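Putative nitrite reductase NADPH (Small subunit) oxidoreductase protein (Vibrio parahaemolyticus RIMD 2210633, PDB 3C0D) is probably the small subunit of an NAD(P)H-dependent nitrite reductase, built on a Rieske-like domain and linked to nitrate assimilation. Local coordinates at residues K8-D13 with V30-I35; S38-V43 with V98-N103; G58-G61 with E66-V69. One frame throughout, in Å; residues are numbered along the deposited sequence.

Contact 1 of 3, residues K8-D13 with V30-I35; sequences KLCQLD and VALFYI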
# COMPACT_ATOMS: atom_id res chain seq x y z
N LYS A 8 12.93 -6.42 -8.25
CA LYS A 8 13.31 -6.30 -6.85
C LYS A 8 12.94 -4.91 -6.35
O LYS A 8 13.28 -3.91 -6.97
CB LYS A 8 14.82 -6.52 -6.68
CG LYS A 8 15.28 -7.96 -6.96
CD LYS A 8 16.78 -8.13 -6.78
CE LYS A 8 17.19 -9.58 -7.03
NZ LYS A 8 18.66 -9.78 -7.01
N LEU A 9 12.22 -4.86 -5.23
CA LEU A 9 11.76 -3.61 -4.62
C LEU A 9 12.49 -3.34 -3.30
O LEU A 9 13.15 -2.30 -3.13
CB LEU A 9 10.26 -3.71 -4.38
CG LEU A 9 9.45 -2.43 -4.29
CD1 LEU A 9 9.74 -1.55 -5.48
CD2 LEU A 9 7.97 -2.79 -4.25
N CYS A 10 12.36 -4.27 -2.36
CA CYS A 10 13.04 -4.18 -1.06
C CYS A 10 13.04 -5.52 -0.34
O CYS A 10 12.43 -6.49 -0.81
CB CYS A 10 12.37 -3.14 -0.16
SG CYS A 10 10.82 -3.64 0.61
N GLN A 11 13.74 -5.57 0.78
CA GLN A 11 13.85 -6.78 1.61
C GLN A 11 12.68 -6.77 2.59
O GLN A 11 12.36 -5.72 3.14
CB GLN A 11 15.14 -6.75 2.42
CG GLN A 11 16.38 -7.02 1.62
CD GLN A 11 16.36 -8.40 1.00
OE1 GLN A 11 15.93 -8.57 -0.14
NE2 GLN A 11 16.82 -9.39 1.76
N LEU A 12 12.07 -7.92 2.83
CA LEU A 12 10.95 -7.97 3.76
C LEU A 12 11.28 -7.35 5.13
O LEU A 12 10.43 -6.67 5.71
CB LEU A 12 10.46 -9.40 3.98
CG LEU A 12 9.22 -9.39 4.88
CD1 LEU A 12 7.95 -9.41 4.02
CD2 LEU A 12 9.26 -10.58 5.83
N ASP A 13 12.48 -7.57 5.66
CA ASP A 13 12.78 -6.99 6.96
C ASP A 13 13.09 -5.49 6.93
O ASP A 13 13.61 -4.92 7.90
CB ASP A 13 13.88 -7.76 7.70
CG ASP A 13 15.06 -8.09 6.83
OD1 ASP A 13 14.86 -8.50 5.66
OD2 ASP A 13 16.20 -7.96 7.33
N VAL A 30 4.81 5.27 -3.67
CA VAL A 30 4.09 4.09 -3.21
C VAL A 30 4.28 3.82 -1.72
O VAL A 30 5.34 4.08 -1.15
CB VAL A 30 4.53 2.84 -4.01
CG1 VAL A 30 3.70 1.64 -3.62
CG2 VAL A 30 4.41 3.12 -5.49
N ALA A 31 3.24 3.28 -1.09
CA ALA A 31 3.29 2.95 0.33
C ALA A 31 3.18 1.44 0.47
O ALA A 31 2.22 0.85 0.00
CB ALA A 31 2.13 3.64 1.07
N LEU A 32 4.18 0.82 1.09
CA LEU A 32 4.16 -0.62 1.28
C LEU A 32 3.66 -0.95 2.68
O LEU A 32 4.05 -0.31 3.65
CB LEU A 32 5.55 -1.23 1.09
CG LEU A 32 6.15 -1.08 -0.30
CD1 LEU A 32 7.29 -2.07 -0.45
CD2 LEU A 32 5.09 -1.31 -1.37
N PHE A 33 2.80 -1.96 2.77
CA PHE A 33 2.24 -2.36 4.05
C PHE A 33 2.34 -3.87 4.20
O PHE A 33 1.63 -4.61 3.52
CB PHE A 33 0.77 -1.94 4.15
CG PHE A 33 0.57 -0.48 4.44
CD1 PHE A 33 0.74 0.01 5.73
CD2 PHE A 33 0.11 0.38 3.44
CE1 PHE A 33 0.46 1.37 6.04
CE2 PHE A 33 -0.17 1.74 3.72
CZ PHE A 33 0.00 2.23 5.02
N TYR A 34 3.22 -4.31 5.08
CA TYR A 34 3.41 -5.74 5.31
C TYR A 34 2.44 -6.28 6.36
O TYR A 34 2.49 -5.88 7.52
CB TYR A 34 4.86 -6.00 5.75
CG TYR A 34 5.12 -7.37 6.31
CD1 TYR A 34 4.66 -8.51 5.67
CD2 TYR A 34 5.88 -7.53 7.47
CE1 TYR A 34 4.94 -9.80 6.16
CE2 TYR A 34 6.18 -8.81 7.97
CZ TYR A 34 5.71 -9.94 7.31
OH TYR A 34 6.05 -11.20 7.75
N ILE A 35 1.54 -7.17 5.94
CA ILE A 35 0.57 -7.78 6.85
C ILE A 35 0.98 -9.24 7.03
O ILE A 35 0.81 -10.04 6.11
CB ILE A 35 -0.86 -7.77 6.27
CG1 ILE A 35 -1.21 -6.38 5.73
CG2 ILE A 35 -1.85 -8.15 7.34
CD1 ILE A 35 -1.18 -5.29 6.79

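Contact 2 of 3, residues S38-V43 with V98-N103; sequences SGVYAV and VTVDDN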
# COMPACT_ATOMS: atom_id res chain seq x y z
N SER A 38 -1.31 -11.86 5.63
CA SER A 38 -1.62 -11.63 4.22
C SER A 38 -0.50 -11.47 3.20
O SER A 38 -0.65 -11.84 2.04
CB SER A 38 -2.52 -10.40 4.10
OG SER A 38 -3.74 -10.57 4.78
N GLY A 39 0.62 -10.88 3.61
CA GLY A 39 1.71 -10.67 2.66
C GLY A 39 2.00 -9.18 2.61
O GLY A 39 1.98 -8.51 3.65
N VAL A 40 2.25 -8.64 1.42
CA VAL A 40 2.55 -7.21 1.30
C VAL A 40 1.64 -6.47 0.31
O VAL A 40 1.47 -6.90 -0.84
CB VAL A 40 4.03 -7.00 0.91
CG1 VAL A 40 4.39 -5.55 0.98
CG2 VAL A 40 4.93 -7.80 1.83
N TYR A 41 1.04 -5.37 0.77
CA TYR A 41 0.17 -4.56 -0.08
C TYR A 41 0.77 -3.18 -0.39
O TYR A 41 1.36 -2.53 0.48
CB TYR A 41 -1.20 -4.39 0.57
CG TYR A 41 -1.94 -5.69 0.73
CD1 TYR A 41 -1.62 -6.57 1.75
CD2 TYR A 41 -2.93 -6.07 -0.18
CE1 TYR A 41 -2.27 -7.81 1.88
CE2 TYR A 41 -3.59 -7.30 -0.08
CZ TYR A 41 -3.25 -8.17 0.96
OH TYR A 41 -3.89 -9.41 1.06
N ALA A 42 0.62 -2.73 -1.63
CA ALA A 42 1.15 -1.44 -2.07
C ALA A 42 0.01 -0.54 -2.49
O ALA A 42 -0.88 -0.99 -3.20
CB ALA A 42 2.08 -1.65 -3.24
N VAL A 43 0.04 0.72 -2.08
CA VAL A 43 -0.99 1.68 -2.47
C VAL A 43 -0.31 3.03 -2.69
O VAL A 43 0.79 3.24 -2.17
CB VAL A 43 -2.06 1.86 -1.36
CG1 VAL A 43 -2.86 0.58 -1.19
CG2 VAL A 43 -1.39 2.24 -0.04
N VAL A 98 2.08 -7.02 -5.79
CA VAL A 98 3.34 -7.31 -5.11
C VAL A 98 3.47 -8.74 -4.58
O VAL A 98 2.50 -9.34 -4.10
CB VAL A 98 3.53 -6.32 -3.93
CG1 VAL A 98 4.85 -6.59 -3.23
CG2 VAL A 98 3.50 -4.91 -4.44
N THR A 99 4.68 -9.29 -4.66
CA THR A 99 4.95 -10.64 -4.18
C THR A 99 6.25 -10.68 -3.37
O THR A 99 7.11 -9.81 -3.51
CB THR A 99 5.08 -11.66 -5.33
OG1 THR A 99 6.09 -11.22 -6.25
CG2 THR A 99 3.75 -11.80 -6.04
N VAL A 100 6.37 -11.71 -2.53
CA VAL A 100 7.55 -11.89 -1.69
C VAL A 100 8.04 -13.33 -1.81
O VAL A 100 7.42 -14.25 -1.29
CB VAL A 100 7.22 -11.61 -0.21
CG1 VAL A 100 8.48 -11.58 0.61
CG2 VAL A 100 6.44 -10.31 -0.10
N ASP A 101 9.15 -13.52 -2.51
CA ASP A 101 9.69 -14.86 -2.69
C ASP A 101 10.44 -15.34 -1.45
O ASP A 101 9.82 -15.92 -0.57
CB ASP A 101 10.57 -14.89 -3.93
CG ASP A 101 9.78 -14.56 -5.19
OD1 ASP A 101 8.74 -15.23 -5.42
OD2 ASP A 101 10.19 -13.63 -5.93
N ASP A 102 11.74 -15.12 -1.36
CA ASP A 102 12.43 -15.55 -0.14
C ASP A 102 12.08 -14.48 0.88
O ASP A 102 11.13 -14.62 1.64
CB ASP A 102 13.93 -15.63 -0.38
CG ASP A 102 14.44 -17.07 -0.45
OD1 ASP A 102 13.65 -17.99 -0.78
OD2 ASP A 102 15.64 -17.27 -0.18
N ASN A 103 12.86 -13.41 0.89
CA ASN A 103 12.56 -12.29 1.76
C ASN A 103 12.68 -11.11 0.82
O ASN A 103 12.92 -9.98 1.22
CB ASN A 103 13.55 -12.19 2.92
CG ASN A 103 13.11 -13.00 4.12
OD1 ASN A 103 11.96 -12.91 4.56
ND2 ASN A 103 14.03 -13.79 4.67

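Contact 3 of 3, residues G58-G61 with E66-V69; sequences GIVG and EMCV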
# COMPACT_ATOMS: atom_id res chain seq x y z
N GLY A 58 -0.44 6.35 7.85
CA GLY A 58 -1.77 6.04 8.35
C GLY A 58 -1.89 4.77 9.19
O GLY A 58 -1.21 3.77 8.93
N ILE A 59 -2.77 4.79 10.19
CA ILE A 59 -2.97 3.65 11.06
C ILE A 59 -3.73 2.52 10.36
O ILE A 59 -4.80 2.74 9.80
CB ILE A 59 -3.75 4.06 12.33
CG1 ILE A 59 -2.86 4.94 13.20
CG2 ILE A 59 -4.22 2.82 13.10
CD1 ILE A 59 -3.53 5.42 14.47
N VAL A 60 -3.15 1.32 10.40
CA VAL A 60 -3.75 0.13 9.80
C VAL A 60 -4.70 -0.51 10.81
O VAL A 60 -4.43 -0.54 12.01
CB VAL A 60 -2.69 -0.90 9.42
CG1 VAL A 60 -3.33 -2.07 8.71
CG2 VAL A 60 -1.63 -0.25 8.56
N GLY A 61 -5.82 -1.04 10.33
CA GLY A 61 -6.78 -1.68 11.21
C GLY A 61 -7.76 -2.49 10.41
O GLY A 61 -7.79 -2.38 9.19
N GLU A 66 -11.53 -7.54 6.03
CA GLU A 66 -10.50 -6.98 5.16
C GLU A 66 -10.01 -5.63 5.69
O GLU A 66 -10.80 -4.70 5.85
CB GLU A 66 -11.06 -6.83 3.73
CG GLU A 66 -12.44 -6.18 3.65
CD GLU A 66 -12.37 -4.67 3.54
OE1 GLU A 66 -11.84 -4.17 2.53
OE2 GLU A 66 -12.86 -3.99 4.47
N MSE A 67 -8.72 -5.52 5.97
CA MSE A 67 -8.22 -4.28 6.53
C MSE A 67 -7.78 -3.18 5.61
O MSE A 67 -7.31 -3.41 4.50
CB MSE A 67 -7.15 -4.53 7.57
CG MSE A 67 -6.00 -5.39 7.18
SE MSE A 67 -5.19 -5.81 8.87
CE MSE A 67 -5.89 -7.61 9.09
N CYS A 68 -7.92 -1.97 6.13
CA CYS A 68 -7.61 -0.75 5.43
C CYS A 68 -6.70 0.17 6.24
O CYS A 68 -6.43 -0.08 7.43
CB CYS A 68 -8.92 -0.02 5.12
SG CYS A 68 -10.37 -1.12 5.15
N VAL A 69 -6.25 1.24 5.59
CA VAL A 69 -5.40 2.23 6.23
C VAL A 69 -6.13 3.58 6.30
O VAL A 69 -6.66 4.08 5.30
CB VAL A 69 -4.07 2.40 5.48
CG1 VAL A 69 -4.33 2.66 4.01
CG2 VAL A 69 -3.28 3.54 6.08

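Contact 1 of 3, residues K8-D13 with V30-I35
Two residues in succession, Leu9 and Cys10, lay their side chains against the same methyl group, CD1 of Leu32. Consecutive residues of a regular strand would point to opposite faces, but Leu9 and Cys10 both lie opposite Val105 in a classic beta bulge, and the extra residue turns both side chains toward the strand 28-35. Leu9 and Leu32 reach for each other tip to tip, Leu9 CD2 standing 3.9 Å from Leu32 CD1. Cys10 SG comes to the same methyl at 4.0 Å from Leu32 CD1; its chi1 of 77° sets the sulfur between the backbone N and the carbonyl carbon. The two segments are not paired through their backbones, with the CA atoms of Cys10 and Leu32 9.8 Å apart, and the side chains alone span the gap. The contact bridges two strands of the Rieske-like domain's main antiparallel sheet that are not neighbours in it: strand 6-11 is bonded to 104-108, strand 28-35 to 21-25 and 39-47, and the sheet probably curls to bring their side chains together. Past the bulge the chain leaves the strand, and Leu12 meets Tyr34 at about a right angle. With CG anti to the backbone N (chi1 -176°), Leu12 holds CD1 over one face of the Tyr34 ring, 3.9 Å from its centroid and 17° off the ring normal, a CH-pi contact. Leu12 CD2 reaches the phenol end, 3.8 Å from Tyr34 OH. Leu15 also touches Tyr34, while Ile25 on Leu9 and Val23 on Leu32 continue the apolar layer.

Contact 2 of 3, residues S38-V43 with V98-N103
Strands 39-47 and 95-100 are neighbours in the larger antiparallel sheet, and here, where Val40 and Ala42 meet Val98 and Val100, they have splayed apart. The axes of 39-43 and 98-100 come within 6.6 Å, their N-to-C directions 154° apart, so the strands are antiparallel but well off exact alignment; the CA atoms of Val40 and Val98 lie 6.5 Å from each other, wider than in a bonded ladder. What joins the two segments is therefore apolar: side chains filling the wedge between diverging backbones. Val40 and Val100 cross at about a right angle and touch methyl to methyl, Val40 CG2 lying only 3.5 Å from Val100 CG2, a snug fit. In both residues CG1 stands anti to the backbone N (chi1 -172° in Val40), which leaves CG2 anti to the carbonyl carbon as the branch that meets its counterpart. Val98 sits between Val40 and Ala42. Its CG2 packs on the latter, 3.8 Å from Ala42 CB, while its CG1 approaches the side chain of Val40 at 4.2 Å from Val40 CB. The beta carbon of Val98 also rests against the backbone, Val98 CB being 3.8 Å from Val40 O. The strand enters this region through a classic beta bulge, Ser38 and Gly39 both lying opposite Ile35; Gly39 has a positive phi of 121°, readily reached by a residue without a side chain. On one flank the layer passes to strand 28-35, with Val40 on Tyr34 and Ala42 on Val30 and Leu32; on the other, Val98 and Val100 pack on Val105 of strand 104-108, whose Cys106 is bonded to the backbone of Thr99.

Contact 3 of 3, residues G58-G61 with E66-V69
A beta hairpin joins these segments, with strand 59-62 at the edge and 67-70 in the middle of the small three-stranded antiparallel sheet; Val60 lies across from Val69 and Gly61 across from Cys68. The axes of 59-61 and 67-69 come within 5.0 Å of each other, running antiparallel. Gly61 and Cys68 form the hydrogen-bonded pair: Gly61 N donates to Cys68 O over 3.1 Å. Cys68 N returns a bond to Gly61 O, less surely placed because that oxygen is crowded in the model. Cys68 O has a second visitor, the CA-H of Val60, with Val60 CA 3.6 Å from Cys68 O. Val60 and Val69 are the non-hydrogen-bonded pair, their CA atoms 4.5 Å apart. In Rieske proteins a smaller beta subdomain carries the cluster-binding loops, and this sheet, completed by strand 77-79, is probably its counterpart, although no cluster is modelled here. On the face shared by Val60 and Val69, both valines pack on Phe33 of the larger sheet. Val69 puts CG1 between its backbone N and carbonyl carbon (chi1 52°), which sends CG2 anti to the N and against the backbone of Gly58, Val69 CG2 being 3.5 Å from Gly58 O. Residue 67, a selenomethionine, begins toward the partner strand and then leads away; the selenium brushes the valine, Met67 SE lying 4.2 Å from Val60 CG1. On the other face Cys68 packs on Ile63 and Leu86.

How the contacts relate
From the N terminus, contact 1 closes the first loop, bringing 30-35 back over 8-13 after the chain has passed through strand 21-25. Contact 2 follows in series: its first segment comes directly after strand 28-35, and its second returns only at 98-103, closing a long loop within which the hairpin of contact 3 is nested. Contacts 1 and 2 adjoin, joined by probable backbone bonds from Ala31 to Val43 within the larger sheet and from Leu12 to Asn103 beyond the strand ends. Contact 3 belongs to the smaller sheet, and Phe33 of the 30-35 segment ties the larger sheet to the hairpin. Contacts 2 and 3 do not touch, their nearest atoms about 5 Å apart.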